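Local coordinates for protein putative glycosyltransferase (GalT1) (PDB 5HEA) that is probably a glycosyltransferase that passes sugar from a nucleotide-activated donor, this chain being the C-terminal piece with its GT-A-type domain and a helical tail, at residues L286-I289 against E290-K294; A243-S247 against M248-L252; S48-I51 against C52-A56. All blocks are in the same frame, centred on the assembly; numbering follows the deposited sequence.

Contact 1: residues L286-I289 against E290-K294; sequences LDLI and ENYPK
Asp287 CG stands anti to its own backbone nitrogen (chi1 -176°), and Asn291 CG sits beside its nitrogen, which brings carboxylate and amide together one helical turn apart. Asn291 ND2 donates to Asp287 OD1 at 2.9 Å. The bond is almost straight, at 176°. OD1 lies in the plane of the amide and is met nearly end-on, while the carboxylate and amide planes are turned 67° from each other. A water donates to Asp287 OD2 at 2.9 Å and accepts from Tyr292 OH at 3.1 Å. The tyrosine ring brings its edge to the backbone, with Tyr292 CD1 3.4 Å from Asp287 O. Leu288 CD2 touches the same ring carbon, Tyr292 CD1, at 4.1 Å. Glu290 runs out extended, and its OE2 comes within 3.7 Å of Leu286 CD1; a long, weak ion pair with Lys264 lies beyond it. The backbone bonds from Glu290, Asn291 and Tyr292 to the residues four earlier finish helix 276-291. Tyr292 is the first residue to leave helical angles. Leu286 and Ile289 pack on helix 253-272, and Leu288 and Tyr292 meet Lys201 of a second subunit. With an amide on one and a water on the other, both oxygens of the Asp287 carboxylate are engaged. This probably limits its rotation and ties the tyrosine to the last helical turn.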
loop_
_atom_site.group_PDB
_atom_site.type_symbol
_atom_site.label_atom_id
_atom_site.label_comp_id
_atom_site.label_asym_id
_atom_site.label_seq_id
_atom_site.Cartn_x
_atom_site.Cartn_y
_atom_site.Cartn_z
ATOM N N LEU A 286 -1.972 -3.750 34.676
ATOM C CA LEU A 286 -1.283 -3.330 35.897
ATOM C C LEU A 286 -2.287 -2.945 36.989
ATOM O O LEU A 286 -2.084 -3.241 38.164
ATOM C CB LEU A 286 -0.323 -2.177 35.591
ATOM C CG LEU A 286 0.658 -1.738 36.678
ATOM C CD1 LEU A 286 1.634 -2.858 37.052
ATOM C CD2 LEU A 286 1.403 -0.487 36.216
ATOM N N ASP A 287 -3.374 -2.288 36.587
ATOM C CA ASP A 287 -4.469 -1.946 37.487
ATOM C C ASP A 287 -5.092 -3.191 38.142
ATOM O O ASP A 287 -5.392 -3.187 39.326
ATOM C CB ASP A 287 -5.545 -1.169 36.711
ATOM C CG ASP A 287 -6.687 -0.684 37.596
ATOM O OD1 ASP A 287 -6.459 -0.417 38.796
ATOM O OD2 ASP A 287 -7.819 -0.556 37.080
ATOM N N LEU A 288 -5.284 -4.252 37.368
ATOM C CA LEU A 288 -5.893 -5.476 37.892
ATOM C C LEU A 288 -4.959 -6.152 38.890
ATOM O O LEU A 288 -5.378 -6.598 39.959
ATOM C CB LEU A 288 -6.223 -6.453 36.758
ATOM C CG LEU A 288 -7.385 -6.067 35.844
ATOM C CD1 LEU A 288 -7.538 -7.068 34.699
ATOM C CD2 LEU A 288 -8.673 -5.972 36.651
ATOM N N ILE A 289 -3.691 -6.234 38.526
ATOM C CA ILE A 289 -2.712 -6.935 39.341
ATOM C C ILE A 289 -2.509 -6.242 40.696
ATOM O O ILE A 289 -2.492 -6.893 41.748
ATOM C CB ILE A 289 -1.383 -7.060 38.587
ATOM C CG1 ILE A 289 -1.532 -8.049 37.437
ATOM C CG2 ILE A 289 -0.272 -7.506 39.523
ATOM C CD1 ILE A 289 -0.347 -8.070 36.503
ATOM N N GLU A 290 -2.393 -4.920 40.666
ATOM C CA GLU A 290 -2.101 -4.144 41.869
ATOM C C GLU A 290 -3.328 -3.829 42.716
ATOM O O GLU A 290 -3.236 -3.730 43.932
ATOM C CB GLU A 290 -1.382 -2.840 41.503
ATOM C CG GLU A 290 0.031 -3.046 40.983
ATOM C CD GLU A 290 0.771 -1.734 40.753
ATOM O OE1 GLU A 290 0.110 -0.670 40.731
ATOM O OE2 GLU A 290 2.016 -1.767 40.601
ATOM N N ASN A 291 -4.482 -3.666 42.083
ATOM C CA ASN A 291 -5.641 -3.190 42.820
ATOM C C ASN A 291 -6.777 -4.193 42.957
ATOM O O ASN A 291 -7.707 -3.973 43.729
ATOM C CB ASN A 291 -6.131 -1.867 42.229
ATOM C CG ASN A 291 -5.064 -0.788 42.291
ATOM O OD1 ASN A 291 -4.389 -0.643 43.307
ATOM N ND2 ASN A 291 -4.885 -0.049 41.196
ATOM N N TYR A 292 -6.696 -5.294 42.218
ATOM C CA TYR A 292 -7.722 -6.328 42.314
ATOM C C TYR A 292 -7.149 -7.731 42.471
ATOM O O TYR A 292 -7.607 -8.650 41.799
ATOM C CB TYR A 292 -8.639 -6.286 41.085
ATOM C CG TYR A 292 -9.304 -4.947 40.858
ATOM C CD1 TYR A 292 -8.636 -3.922 40.195
ATOM C CD2 TYR A 292 -10.598 -4.705 41.307
ATOM C CE1 TYR A 292 -9.236 -2.689 39.989
ATOM C CE2 TYR A 292 -11.214 -3.475 41.098
ATOM C CZ TYR A 292 -10.522 -2.472 40.447
ATOM O OH TYR A 292 -11.117 -1.248 40.225
ATOM N N PRO A 293 -6.161 -7.919 43.371
ATOM C CA PRO A 293 -5.701 -9.302 43.525
ATOM C C PRO A 293 -6.774 -10.169 44.191
ATOM O O PRO A 293 -7.737 -9.648 44.766
ATOM C CB PRO A 293 -4.492 -9.160 44.452
ATOM C CG PRO A 293 -4.820 -7.976 45.291
ATOM C CD PRO A 293 -5.570 -7.029 44.391
ATOM N N LYS A 294 -6.603 -11.483 44.092
ATOM C CA LYS A 294 -7.558 -12.433 44.636
ATOM C C LYS A 294 -7.787 -12.188 46.125
ATOM O O LYS A 294 -6.855 -11.830 46.845
ATOM C CB LYS A 294 -7.047 -13.856 44.419
ATOM C CG LYS A 294 -7.963 -14.926 44.984
ATOM C CD LYS A 294 -7.330 -16.308 44.928
ATOM C CE LYS A 294 -8.128 -17.290 45.772
ATOM N NZ LYS A 294 -7.774 -18.694 45.455
HETATM O O HOH W 1 -10.498 0.395 37.627
#

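Contact 2: residues A243-S247 against M248-L252; sequences ALLAS and MGYDL
Leu245 CD2 comes obliquely to the Tyr250 ring, 3.9 Å from Tyr250 CD1, and Met248 CE lies at the edge of that ring, in its plane. The leucine and tyrosine side chains cross at about a right angle. Tyr250 CB lies equally near the same methyl. Leu252 folds back over the last turn. Its CD2 rests on Leu245 CB at 3.8 Å, and its CD1 rests on Ala246 CB at the same distance. Met248 has CG beside its backbone nitrogen (chi1 -63°), which lays the start of the chain over Leu244 O, with CG 3.2 Å from that oxygen. The chain then bends at chi3, and its sulfur passes near Leu244 CD2.

These side chains close round a Schellman motif, the C-terminal capping turn that ends helix 231-247. Gly249 has positive phi (84°) and, having no CB, avoids a clash with the carbonyl oxygen before it. Tyr250 N then reaches back to Leu245 O at 2.9 Å, and Gly249 N donates to Ala246 O at 3.2 Å from above the carbonyl plane. Ser247 OG turns back along the helix and donates to Ala243 O at 2.7 Å. That oxygen also accepts from Ser247 N, and the two donors approach from opposite faces of its plane.

Leu200 of helix 195-201 touches Leu245, Met248 and Tyr250. In a second subunit, Ile289 packs on Leu244 and Lys294 on Tyr250. Asp251 OD2 is hydrogen-bonded to Thr253 OG1 where the next helix begins. The serine hydroxyl is thus satisfied within its own helix despite burial, and Leu244 O, Leu245 O and Ala246 O accept from Met248 N, Tyr250 N and Gly249 N.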
loop_
_atom_site.group_PDB
_atom_site.type_symbol
_atom_site.label_atom_id
_atom_site.label_comp_id
_atom_site.label_asym_id
_atom_site.label_seq_id
_atom_site.Cartn_x
_atom_site.Cartn_y
_atom_site.Cartn_z
ATOM N N ALA A 243 2.814 -18.506 30.457
ATOM C CA ALA A 243 1.846 -19.550 30.118
ATOM C C ALA A 243 2.515 -20.904 29.854
ATOM O O ALA A 243 1.984 -21.953 30.219
ATOM C CB ALA A 243 0.992 -19.129 28.905
ATOM N N LEU A 244 3.673 -20.879 29.205
ATOM C CA LEU A 244 4.406 -22.105 28.921
ATOM C C LEU A 244 4.944 -22.734 30.194
ATOM O O LEU A 244 4.755 -23.917 30.426
ATOM C CB LEU A 244 5.579 -21.829 27.981
ATOM C CG LEU A 244 5.399 -22.192 26.516
ATOM C CD1 LEU A 244 6.746 -21.996 25.825
ATOM C CD2 LEU A 244 4.899 -23.632 26.351
ATOM N N LEU A 245 5.641 -21.938 31.000
ATOM C CA LEU A 245 6.214 -22.430 32.251
ATOM C C LEU A 245 5.132 -22.985 33.168
ATOM O O LEU A 245 5.336 -24.005 33.824
ATOM C CB LEU A 245 6.988 -21.323 32.972
ATOM C CG LEU A 245 8.291 -20.838 32.326
ATOM C CD1 LEU A 245 8.863 -19.691 33.132
ATOM C CD2 LEU A 245 9.277 -21.974 32.258
ATOM N N ALA A 246 3.982 -22.314 33.212
ATOM C CA ALA A 246 2.888 -22.749 34.080
ATOM C C ALA A 246 2.362 -24.093 33.602
ATOM O O ALA A 246 2.099 -24.987 34.400
ATOM C CB ALA A 246 1.773 -21.715 34.109
ATOM N N SER A 247 2.228 -24.227 32.286
ATOM C CA SER A 247 1.743 -25.447 31.664
ATOM C C SER A 247 2.696 -26.618 31.851
ATOM O O SER A 247 2.281 -27.767 31.848
ATOM C CB SER A 247 1.511 -25.197 30.177
ATOM O OG SER A 247 0.482 -24.236 30.010
ATOM N N MET A 248 3.977 -26.315 32.041
ATOM C CA MET A 248 4.992 -27.345 32.219
ATOM C C MET A 248 5.322 -27.592 33.688
ATOM O O MET A 248 6.158 -28.427 34.008
ATOM C CB MET A 248 6.254 -26.951 31.441
ATOM C CG MET A 248 6.013 -26.865 29.942
ATOM S SD MET A 248 7.364 -26.034 29.090
ATOM C CE MET A 248 8.698 -27.175 29.413
ATOM N N GLY A 249 4.673 -26.852 34.579
ATOM C CA GLY A 249 4.843 -27.055 36.007
ATOM C C GLY A 249 6.031 -26.361 36.653
ATOM O O GLY A 249 6.394 -26.702 37.774
ATOM N N TYR A 250 6.643 -25.392 35.969
ATOM C CA TYR A 250 7.747 -24.653 36.576
ATOM C C TYR A 250 7.245 -23.518 37.467
ATOM O O TYR A 250 6.127 -23.022 37.296
ATOM C CB TYR A 250 8.696 -24.093 35.514
ATOM C CG TYR A 250 9.525 -25.146 34.818
ATOM C CD1 TYR A 250 9.141 -25.655 33.579
ATOM C CD2 TYR A 250 10.691 -25.636 35.402
ATOM C CE1 TYR A 250 9.903 -26.623 32.936
ATOM C CE2 TYR A 250 11.465 -26.601 34.767
ATOM C CZ TYR A 250 11.066 -27.089 33.538
ATOM O OH TYR A 250 11.824 -28.040 32.904
ATOM N N ASP A 251 8.086 -23.095 38.405
ATOM C CA ASP A 251 7.728 -22.018 39.318
ATOM C C ASP A 251 7.687 -20.652 38.623
ATOM O O ASP A 251 8.531 -20.348 37.769
ATOM C CB ASP A 251 8.692 -21.972 40.495
ATOM C CG ASP A 251 8.278 -20.953 41.526
ATOM O OD1 ASP A 251 7.227 -21.160 42.170
ATOM O OD2 ASP A 251 8.991 -19.944 41.680
ATOM N N LEU A 252 6.720 -19.826 39.021
ATOM C CA LEU A 252 6.402 -18.593 38.285
ATOM C C LEU A 252 6.803 -17.315 39.015
ATOM O O LEU A 252 6.627 -16.216 38.485
ATOM C CB LEU A 252 4.891 -18.539 37.980
ATOM C CG LEU A 252 4.309 -19.717 37.202
ATOM C CD1 LEU A 252 2.785 -19.603 37.094
ATOM C CD2 LEU A 252 4.947 -19.802 35.812
#

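Contact 3: residues S48-I51 against C52-A56; sequences SSII and CEEYA
Ile51 O takes the N-H of Tyr55 at 3.2 Å, one of four successive i to i+4 bonds that carry regular helix from Ser48 to Tyr55. The same oxygen lies at the edge of the Tyr55 ring, in its plane, 3.4 Å from CD1. Ile51 and Tyr55 lie side by side and point the same way. Ile51 CG2 stands anti to its backbone nitrogen, and that branch reaches Tyr55 CD1 and CE1, each at 4.0 Å. Beyond the ring, Tyr55 OH is hydrogen-bonded to Asp25, while helix 20-28 packs on both residues.

The helix is the crossover of a beta-alpha-beta unit, strand 35-41, helix 48-58, strand 62-66, in the Rossmann-like part of the GT-A fold. Cys52 faces the sheet, touching Val13, Leu39 and Ile64. Its sulfur lies 3.3 Å from Ser48 O. Ser48 OG is hydrogen-bonded to Asp46 OD1, just before the helix, and to the backbone N of Val16.

On another side, Glu54 runs extended past Ile50. Its CG lies 3.2 Å from Ile50 O, and OE2 is 4.0 Å from Ile50 CG2; the two side chains are skewed to each other. Glu53 bends at chi2 (-67°), its CG lying 3.4 Å from Ser49 O, and Glu53 OE2 is hydrogen-bonded to His66 NE2. Arg272 of a third subunit packs on Ser49 and Ile50, and Tyr279 of that subunit on Glu53.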
loop_
_atom_site.group_PDB
_atom_site.type_symbol
_atom_site.label_atom_id
_atom_site.label_comp_id
_atom_site.label_asym_id
_atom_site.label_seq_id
_atom_site.Cartn_x
_atom_site.Cartn_y
_atom_site.Cartn_z
ATOM N N SER A 48 29.804 -3.534 4.723
ATOM C CA SER A 48 29.791 -4.803 5.457
ATOM C C SER A 48 29.884 -6.027 4.547
ATOM O O SER A 48 30.610 -6.967 4.847
ATOM C CB SER A 48 28.540 -4.923 6.337
ATOM O OG SER A 48 28.481 -3.888 7.304
ATOM N N SER A 49 29.140 -6.013 3.442
ATOM C CA SER A 49 29.130 -7.147 2.512
ATOM C C SER A 49 30.514 -7.399 1.918
ATOM O O SER A 49 30.931 -8.540 1.751
ATOM C CB SER A 49 28.132 -6.901 1.379
ATOM O OG SER A 49 28.587 -5.855 0.538
ATOM N N ILE A 50 31.225 -6.320 1.607
ATOM C CA ILE A 50 32.551 -6.412 1.006
ATOM C C ILE A 50 33.568 -6.867 2.052
ATOM O O ILE A 50 34.476 -7.644 1.756
ATOM C CB ILE A 50 32.959 -5.054 0.354
ATOM C CG1 ILE A 50 32.624 -5.046 -1.143
ATOM C CG2 ILE A 50 34.443 -4.774 0.508
ATOM C CD1 ILE A 50 31.232 -5.475 -1.487
ATOM N N ILE A 51 33.400 -6.403 3.286
ATOM C CA ILE A 51 34.232 -6.892 4.385
ATOM C C ILE A 51 34.021 -8.400 4.591
ATOM O O ILE A 51 34.980 -9.133 4.787
ATOM C CB ILE A 51 33.975 -6.094 5.684
ATOM C CG1 ILE A 51 34.529 -4.669 5.522
ATOM C CG2 ILE A 51 34.593 -6.807 6.907
ATOM C CD1 ILE A 51 33.954 -3.654 6.490
ATOM N N CYS A 52 32.774 -8.863 4.512
ATOM C CA CYS A 52 32.491 -10.295 4.628
ATOM C C CYS A 52 33.226 -11.104 3.554
ATOM O O CYS A 52 33.833 -12.141 3.847
ATOM C CB CYS A 52 30.989 -10.563 4.529
ATOM S SG CYS A 52 30.034 -10.026 5.997
ATOM N N GLU A 53 33.152 -10.629 2.313
ATOM C CA GLU A 53 33.793 -11.307 1.182
ATOM C C GLU A 53 35.303 -11.398 1.343
ATOM O O GLU A 53 35.901 -12.435 1.066
ATOM C CB GLU A 53 33.450 -10.608 -0.138
ATOM C CG GLU A 53 32.016 -10.819 -0.596
ATOM C CD GLU A 53 31.734 -12.264 -0.990
ATOM O OE1 GLU A 53 32.698 -13.008 -1.263
ATOM O OE2 GLU A 53 30.549 -12.661 -1.021
ATOM N N GLU A 54 35.914 -10.309 1.799
ATOM C CA GLU A 54 37.360 -10.272 1.985
ATOM C C GLU A 54 37.819 -11.271 3.038
ATOM O O GLU A 54 38.833 -11.929 2.850
ATOM C CB GLU A 54 37.828 -8.865 2.345
ATOM C CG GLU A 54 37.654 -7.858 1.220
ATOM C CD GLU A 54 38.066 -6.450 1.629
ATOM O OE1 GLU A 54 38.072 -6.156 2.847
ATOM O OE2 GLU A 54 38.388 -5.640 0.731
ATOM N N TYR A 55 37.082 -11.390 4.145
ATOM C CA TYR A 55 37.443 -12.372 5.176
ATOM C C TYR A 55 37.233 -13.819 4.693
ATOM O O TYR A 55 38.024 -14.705 5.012
ATOM C CB TYR A 55 36.691 -12.117 6.496
ATOM C CG TYR A 55 37.380 -11.121 7.400
ATOM C CD1 TYR A 55 37.257 -9.754 7.177
ATOM C CD2 TYR A 55 38.170 -11.544 8.463
ATOM C CE1 TYR A 55 37.897 -8.831 7.996
ATOM C CE2 TYR A 55 38.819 -10.628 9.286
ATOM C CZ TYR A 55 38.676 -9.272 9.049
ATOM O OH TYR A 55 39.310 -8.347 9.855
ATOM N N ALA A 56 36.169 -14.051 3.928
ATOM C CA ALA A 56 35.900 -15.375 3.366
ATOM C C ALA A 56 37.057 -15.862 2.486
ATOM O O ALA A 56 37.322 -17.062 2.400
ATOM C CB ALA A 56 34.603 -15.357 2.555
#

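From the N terminus, contact 3 comes first, in the crossover helix between strands 35-41 and 62-66. Contact 2 follows and joins helix 231-247 to helix 253-272. Contact 1 finishes helix 276-291, close to the C terminus. That helix packs on helix 253-272, and the disulfides Cys266-Cys282 and Cys267-Cys283 link the two. All three contacts are local and stand in series; none closes a long loop, and none nests in or crosses another. Contacts 1 and 2 share the helical tail, their centres 21 Å apart, and both touch a second subunit. Contact 3 lies on the opposite side of the chain's centre and meets a third subunit.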